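Local coordinates for protein CG14216 (Drosophila melanogaster, PDB 3OMX) that probably removes phosphate from phosphoserine and phosphothreonine in the C-terminal domain of RNA polymerase II, acting as a phosphatase in mRNA processing, at residues S9-R14 and V29-T34; V107-Y112 and V182-V187. All coordinates share one frame; numbering follows the deposited sequence.

Contact 1 of 2, residues S9-R14 and V29-T34; sequences SSNMNR and VRSYGT. With VO4 (vanadate ion), chain E.
The phosphate-binding P-loop, a CX5R signature running from Cys8 to Arg14, packs against residues Ser31 to Thr34 through Ser9, Ser10 and Asn11, and here it holds a vanadate ion. This is the signature loop of the low molecular weight tyrosine phosphatase fold. The loop runs close to the strand at Gly33, where Ser9 O lies 3.1 Å from Gly33 CA. A side chain on Gly33 would point toward the loop and would probably clash with that carbonyl oxygen. Beyond it, one water bridges two side-chain hydroxyls, 2.8 Å from Ser9 OG and 2.6 Å from Thr34 OG1. Asn11 adopts a left-handed backbone conformation (phi 67°). Its side chain reaches across to the strand, with CG 3.8 Å from Tyr32 CA. Asn11 O is held by Tyr57 OH.

On the other side the loop grips the anion with its backbone. Ser9 N bonds to O3 of the vanadate, while Met12 N and Asn13 N both bond to O2, with Met12 N at 2.7 Å. Arg14 N donates to O4 of the vanadate in a nearly straight bond, with an N-H...O angle of 170°. The Arg14 side chain is bent at chi3 (-72°), which folds the guanidinium back along the ion. The ion sits at the edge of that group, with vanadium in its plane. Two neighbouring N-H groups of Arg14 are used there: NE reaches O4 of the vanadate at 2.7 Å, and NH2 reaches O3 at 3.0 Å.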
loop_
_atom_site.group_PDB
_atom_site.type_symbol
_atom_site.label_atom_id
_atom_site.label_comp_id
_atom_site.label_asym_id
_atom_site.label_seq_id
_atom_site.Cartn_x
_atom_site.Cartn_y
_atom_site.Cartn_z
ATOM N N SER A 9 3.561 2.153 -5.007
ATOM C CA SER A 9 3.871 1.874 -6.394
ATOM C C SER A 9 4.476 0.426 -6.738
ATOM O O SER A 9 4.031 -0.306 -7.670
ATOM C CB SER A 9 4.805 3.031 -6.909
ATOM O OG SER A 9 4.860 2.785 -8.278
ATOM N N SER A 10 5.397 0.029 -5.898
ATOM C CA SER A 10 6.145 -1.189 -6.008
ATOM C C SER A 10 5.767 -2.382 -4.998
ATOM O O SER A 10 6.254 -3.423 -5.217
ATOM C CB SER A 10 7.653 -0.888 -5.753
ATOM O OG SER A 10 8.234 -0.034 -6.738
ATOM N N ASN A 11 5.051 -2.145 -3.903
ATOM C CA ASN A 11 4.606 -3.123 -2.909
ATOM C C ASN A 11 5.775 -3.624 -2.250
ATOM O O ASN A 11 5.885 -4.844 -2.113
ATOM C CB ASN A 11 3.971 -4.359 -3.500
ATOM C CG ASN A 11 3.047 -5.123 -2.524
ATOM O OD1 ASN A 11 2.648 -4.666 -1.398
ATOM N ND2 ASN A 11 2.639 -6.248 -2.988
ATOM N N MET A 12 6.700 -2.724 -1.992
ATOM C CA MET A 12 7.924 -3.059 -1.290
ATOM C C MET A 12 8.098 -2.339 0.029
ATOM O O MET A 12 8.608 -2.911 0.998
ATOM C CB MET A 12 9.161 -2.702 -2.091
ATOM C CG MET A 12 9.363 -3.429 -3.307
ATOM S SD MET A 12 10.095 -5.054 -2.909
ATOM C CE MET A 12 11.247 -4.458 -1.707
ATOM N N ASN A 13 7.809 -1.026 0.049
ATOM C CA ASN A 13 8.145 -0.245 1.256
ATOM C C ASN A 13 6.908 0.249 1.975
ATOM O O ASN A 13 6.523 -0.393 2.942
ATOM C CB ASN A 13 9.184 0.842 0.966
ATOM C CG ASN A 13 9.433 1.801 2.148
ATOM O OD1 ASN A 13 9.499 3.004 1.954
ATOM N ND2 ASN A 13 9.626 1.267 3.354
ATOM N N ARG A 14 6.287 1.353 1.530
ATOM C CA ARG A 14 5.253 1.934 2.286
ATOM C C ARG A 14 4.019 1.019 2.426
ATOM O O ARG A 14 3.300 1.034 3.418
ATOM C CB ARG A 14 4.808 3.222 1.631
ATOM C CG ARG A 14 5.806 4.309 1.683
ATOM C CD ARG A 14 5.422 5.376 0.716
ATOM N NE ARG A 14 5.620 4.969 -0.685
ATOM C CZ ARG A 14 5.381 5.803 -1.713
ATOM N NH1 ARG A 14 4.986 7.046 -1.509
ATOM N NH2 ARG A 14 5.531 5.412 -2.949
ATOM N N VAL A 29 -5.881 -7.320 6.007
ATOM C CA VAL A 29 -5.211 -6.388 5.157
ATOM C C VAL A 29 -4.413 -7.093 4.067
ATOM O O VAL A 29 -3.764 -8.069 4.345
ATOM C CB VAL A 29 -4.263 -5.461 6.011
ATOM C CG1 VAL A 29 -3.283 -6.389 6.852
ATOM C CG2 VAL A 29 -3.501 -4.574 5.076
ATOM N N ARG A 30 -4.390 -6.506 2.850
ATOM C CA ARG A 30 -3.581 -7.010 1.729
ATOM C C ARG A 30 -2.934 -5.737 1.217
ATOM O O ARG A 30 -3.362 -4.601 1.522
ATOM C CB ARG A 30 -4.475 -7.727 0.629
ATOM C CG ARG A 30 -5.445 -8.732 1.281
ATOM C CD ARG A 30 -6.466 -9.695 0.418
ATOM N NE ARG A 30 -5.549 -10.616 -0.155
ATOM C CZ ARG A 30 -5.485 -11.932 0.028
ATOM N NH1 ARG A 30 -6.402 -12.597 0.696
ATOM N NH2 ARG A 30 -4.515 -12.544 -0.574
ATOM N N SER A 31 -1.850 -5.920 0.492
ATOM C CA SER A 31 -1.192 -4.813 0.029
ATOM C C SER A 31 -0.833 -5.041 -1.474
ATOM O O SER A 31 -0.730 -6.165 -1.843
ATOM C CB SER A 31 -0.005 -4.584 0.918
ATOM O OG SER A 31 0.936 -5.579 0.679
ATOM N N TYR A 32 -0.628 -3.942 -2.300
ATOM C CA TYR A 32 -0.377 -3.937 -3.762
ATOM C C TYR A 32 0.452 -2.715 -4.233
ATOM O O TYR A 32 0.707 -1.834 -3.450
ATOM C CB TYR A 32 -1.674 -3.949 -4.580
ATOM C CG TYR A 32 -2.619 -5.068 -4.229
ATOM C CD1 TYR A 32 -3.564 -4.873 -3.266
ATOM C CD2 TYR A 32 -2.566 -6.340 -4.902
ATOM C CE1 TYR A 32 -4.414 -5.929 -2.870
ATOM C CE2 TYR A 32 -3.395 -7.367 -4.563
ATOM C CZ TYR A 32 -4.303 -7.172 -3.511
ATOM O OH TYR A 32 -5.190 -8.085 -3.091
ATOM N N GLY A 33 0.834 -2.758 -5.516
ATOM C CA GLY A 33 1.714 -1.869 -6.245
ATOM C C GLY A 33 0.869 -1.545 -7.456
ATOM O O GLY A 33 -0.031 -2.335 -7.896
ATOM N N THR A 34 1.002 -0.309 -7.903
ATOM C CA THR A 34 0.266 0.132 -9.060
ATOM C C THR A 34 1.264 0.358 -10.195
ATOM O O THR A 34 0.891 0.693 -11.281
ATOM C CB THR A 34 -0.493 1.466 -8.852
ATOM O OG1 THR A 34 0.381 2.548 -8.323
ATOM C CG2 THR A 34 -1.862 1.338 -8.337
HETATM V V VO4 E . 6.460 1.524 -2.394
HETATM O O1 VO4 E . 8.331 2.048 -2.690
HETATM O O2 VO4 E . 7.109 -0.186 -2.842
HETATM O O3 VO4 E . 6.091 2.646 -3.960
HETATM O O4 VO4 E . 6.725 2.510 -0.813
HETATM O O HOH W 1 2.491 3.635 -9.438
#

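Contact 2 of 2, residues V107-Y112 and V182-V187; sequences VEERVY and VILHSV
Tyr112 turns its CG opposite the backbone N (chi1 174°), which carries the ring out from helix 109-120 to strand 184-189. On the strand, Ser186 sets its OG opposite the carbonyl carbon (chi1 -70°) and meets the phenol. The two hydroxyls form a hydrogen bond, with Tyr112 OH 2.6 Å from Ser186 OG, and either could be the donor. This bond fixes the outer end of the ring.

Leu184 covers one face. Its CB makes a CH-pi contact, 4.0 Å from the ring centroid and displaced toward the rim on the CZ side. Leu184 CD1 lies further back along the ring, 3.7 Å from Tyr112 CE2. Glu109 adds a looser touch at the edge of the contact, with CG 4.3 Å from Leu184 CD1. A leucine in place of Tyr112 would probably leave Ser186 OG without this hydroxyl partner and Leu184 CB without a ring face to rest on.

The ring also touches Val132 and Asn134 of the adjoining strand. His185 points the other way, to helix 164-179. Strand 184-189, at one edge of the sheet, is thus packed between helices on its two faces, as in a layered alpha/beta fold.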
loop_
_atom_site.group_PDB
_atom_site.type_symbol
_atom_site.label_atom_id
_atom_site.label_comp_id
_atom_site.label_asym_id
_atom_site.label_seq_id
_atom_site.Cartn_x
_atom_site.Cartn_y
_atom_site.Cartn_z
ATOM N N VAL A 107 -0.840 5.795 -0.857
ATOM C CA VAL A 107 0.097 6.603 -0.172
ATOM C C VAL A 107 0.652 7.816 -0.976
ATOM O O VAL A 107 1.561 8.449 -0.523
ATOM C CB VAL A 107 1.254 5.679 0.265
ATOM C CG1 VAL A 107 0.656 4.650 1.224
ATOM C CG2 VAL A 107 1.801 5.045 -0.922
ATOM N N GLU A 108 0.119 8.119 -2.148
ATOM C CA GLU A 108 0.506 9.268 -2.939
ATOM C C GLU A 108 -0.412 9.411 -4.095
ATOM O O GLU A 108 -1.164 8.493 -4.398
ATOM C CB GLU A 108 1.949 9.286 -3.335
ATOM C CG GLU A 108 2.292 8.295 -4.324
ATOM C CD GLU A 108 3.847 8.257 -4.711
ATOM O OE1 GLU A 108 4.813 8.296 -3.876
ATOM O OE2 GLU A 108 4.102 8.114 -5.925
ATOM N N GLU A 109 -0.475 10.635 -4.634
ATOM C CA GLU A 109 -1.498 11.058 -5.606
ATOM C C GLU A 109 -1.444 10.266 -6.901
ATOM O O GLU A 109 -2.497 9.911 -7.442
ATOM C CB GLU A 109 -1.256 12.543 -5.952
ATOM C CG GLU A 109 -2.057 13.438 -5.205
ATOM C CD GLU A 109 -1.922 14.957 -5.739
ATOM O OE1 GLU A 109 -2.623 15.378 -6.714
ATOM O OE2 GLU A 109 -1.061 15.694 -5.180
ATOM N N ARG A 110 -0.232 9.994 -7.406
ATOM C CA ARG A 110 -0.113 9.206 -8.617
ATOM C C ARG A 110 -0.747 7.849 -8.447
ATOM O O ARG A 110 -1.522 7.401 -9.328
ATOM C CB ARG A 110 1.315 8.950 -9.013
ATOM C CG ARG A 110 2.123 10.147 -9.138
ATOM C CD ARG A 110 3.393 9.757 -9.956
ATOM N NE ARG A 110 3.477 8.278 -9.979
ATOM C CZ ARG A 110 2.826 7.436 -10.823
ATOM N NH1 ARG A 110 1.995 7.856 -11.853
ATOM N NH2 ARG A 110 3.039 6.115 -10.665
ATOM N N VAL A 111 -0.484 7.210 -7.284
ATOM C CA VAL A 111 -1.101 5.900 -6.961
ATOM C C VAL A 111 -2.505 6.106 -6.791
ATOM O O VAL A 111 -3.336 5.284 -7.244
ATOM C CB VAL A 111 -0.439 5.220 -5.720
ATOM C CG1 VAL A 111 -1.120 3.779 -5.363
ATOM C CG2 VAL A 111 1.006 5.129 -6.011
ATOM N N TYR A 112 -2.897 7.214 -6.152
ATOM C CA TYR A 112 -4.384 7.350 -5.948
ATOM C C TYR A 112 -5.095 7.401 -7.327
ATOM O O TYR A 112 -6.134 6.780 -7.486
ATOM C CB TYR A 112 -4.643 8.649 -5.189
ATOM C CG TYR A 112 -6.057 9.061 -5.005
ATOM C CD1 TYR A 112 -6.872 8.408 -4.098
ATOM C CD2 TYR A 112 -6.625 10.140 -5.759
ATOM C CE1 TYR A 112 -8.159 8.885 -3.843
ATOM C CE2 TYR A 112 -7.989 10.563 -5.585
ATOM C CZ TYR A 112 -8.728 9.996 -4.564
ATOM O OH TYR A 112 -10.059 10.399 -4.296
ATOM N N VAL A 182 -4.591 16.213 4.523
ATOM C CA VAL A 182 -5.600 16.097 3.553
ATOM C C VAL A 182 -5.812 14.613 3.178
ATOM O O VAL A 182 -4.840 13.914 2.815
ATOM C CB VAL A 182 -5.269 16.991 2.357
ATOM C CG1 VAL A 182 -6.348 16.940 1.331
ATOM C CG2 VAL A 182 -5.032 18.577 2.905
ATOM N N ILE A 183 -7.050 14.122 3.332
ATOM C CA ILE A 183 -7.350 12.721 2.900
ATOM C C ILE A 183 -8.183 12.772 1.624
ATOM O O ILE A 183 -9.286 13.207 1.701
ATOM C CB ILE A 183 -8.128 11.979 3.891
ATOM C CG1 ILE A 183 -7.458 11.967 5.291
ATOM C CG2 ILE A 183 -8.282 10.524 3.429
ATOM C CD1 ILE A 183 -5.969 11.392 5.273
ATOM N N LEU A 184 -7.648 12.522 0.431
ATOM C CA LEU A 184 -8.566 12.398 -0.703
ATOM C C LEU A 184 -9.506 11.205 -0.606
ATOM O O LEU A 184 -9.111 10.160 -0.032
ATOM C CB LEU A 184 -7.793 12.321 -2.013
ATOM C CG LEU A 184 -6.846 13.461 -2.361
ATOM C CD1 LEU A 184 -6.056 13.077 -3.631
ATOM C CD2 LEU A 184 -7.522 14.829 -2.425
ATOM N N HIS A 185 -10.735 11.326 -1.127
ATOM C CA HIS A 185 -11.727 10.289 -0.989
ATOM C C HIS A 185 -12.531 10.138 -2.260
ATOM O O HIS A 185 -13.211 11.074 -2.741
ATOM C CB HIS A 185 -12.579 10.547 0.233
ATOM C CG HIS A 185 -13.810 9.694 0.400
ATOM N ND1 HIS A 185 -13.845 8.308 0.219
ATOM C CD2 HIS A 185 -15.036 10.030 0.865
ATOM C CE1 HIS A 185 -15.031 7.850 0.537
ATOM N NE2 HIS A 185 -15.777 8.880 0.922
ATOM N N SER A 186 -12.485 8.897 -2.782
ATOM C CA SER A 186 -13.400 8.479 -3.819
ATOM C C SER A 186 -14.306 7.316 -3.438
ATOM O O SER A 186 -13.868 6.317 -2.809
ATOM C CB SER A 186 -12.593 8.101 -5.063
ATOM O OG SER A 186 -12.089 9.308 -5.558
ATOM N N VAL A 187 -15.561 7.394 -3.886
ATOM C CA VAL A 187 -16.372 6.190 -3.828
ATOM C C VAL A 187 -16.528 5.563 -5.213
ATOM O O VAL A 187 -17.015 6.178 -6.134
ATOM C CB VAL A 187 -17.704 6.297 -3.125
ATOM C CG1 VAL A 187 -17.755 7.397 -2.079
ATOM C CG2 VAL A 187 -18.730 6.458 -4.104
#

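How the contacts relate
From the N terminus, strand 3-8 leads through the P-loop into helix 14-24 and back along strand 28-33. Contact 1 closes this beta-alpha-beta unit across 14 residues, most of them in helix 14-24. Contact 2 opens only later. It spans about 70 residues, joining the start of helix 109-120 to the last strand, 184-189. The two contacts lie in series and neither nests in nor crosses the other. They reach the opposite outermost strands of one mixed five-stranded sheet. Their centres are 14 Å apart, yet they meet: Glu108 OE1 forms a salt bridge with Arg14 NH1 at 2.7 Å, and Val111 CG2 packs against Thr34 OG1.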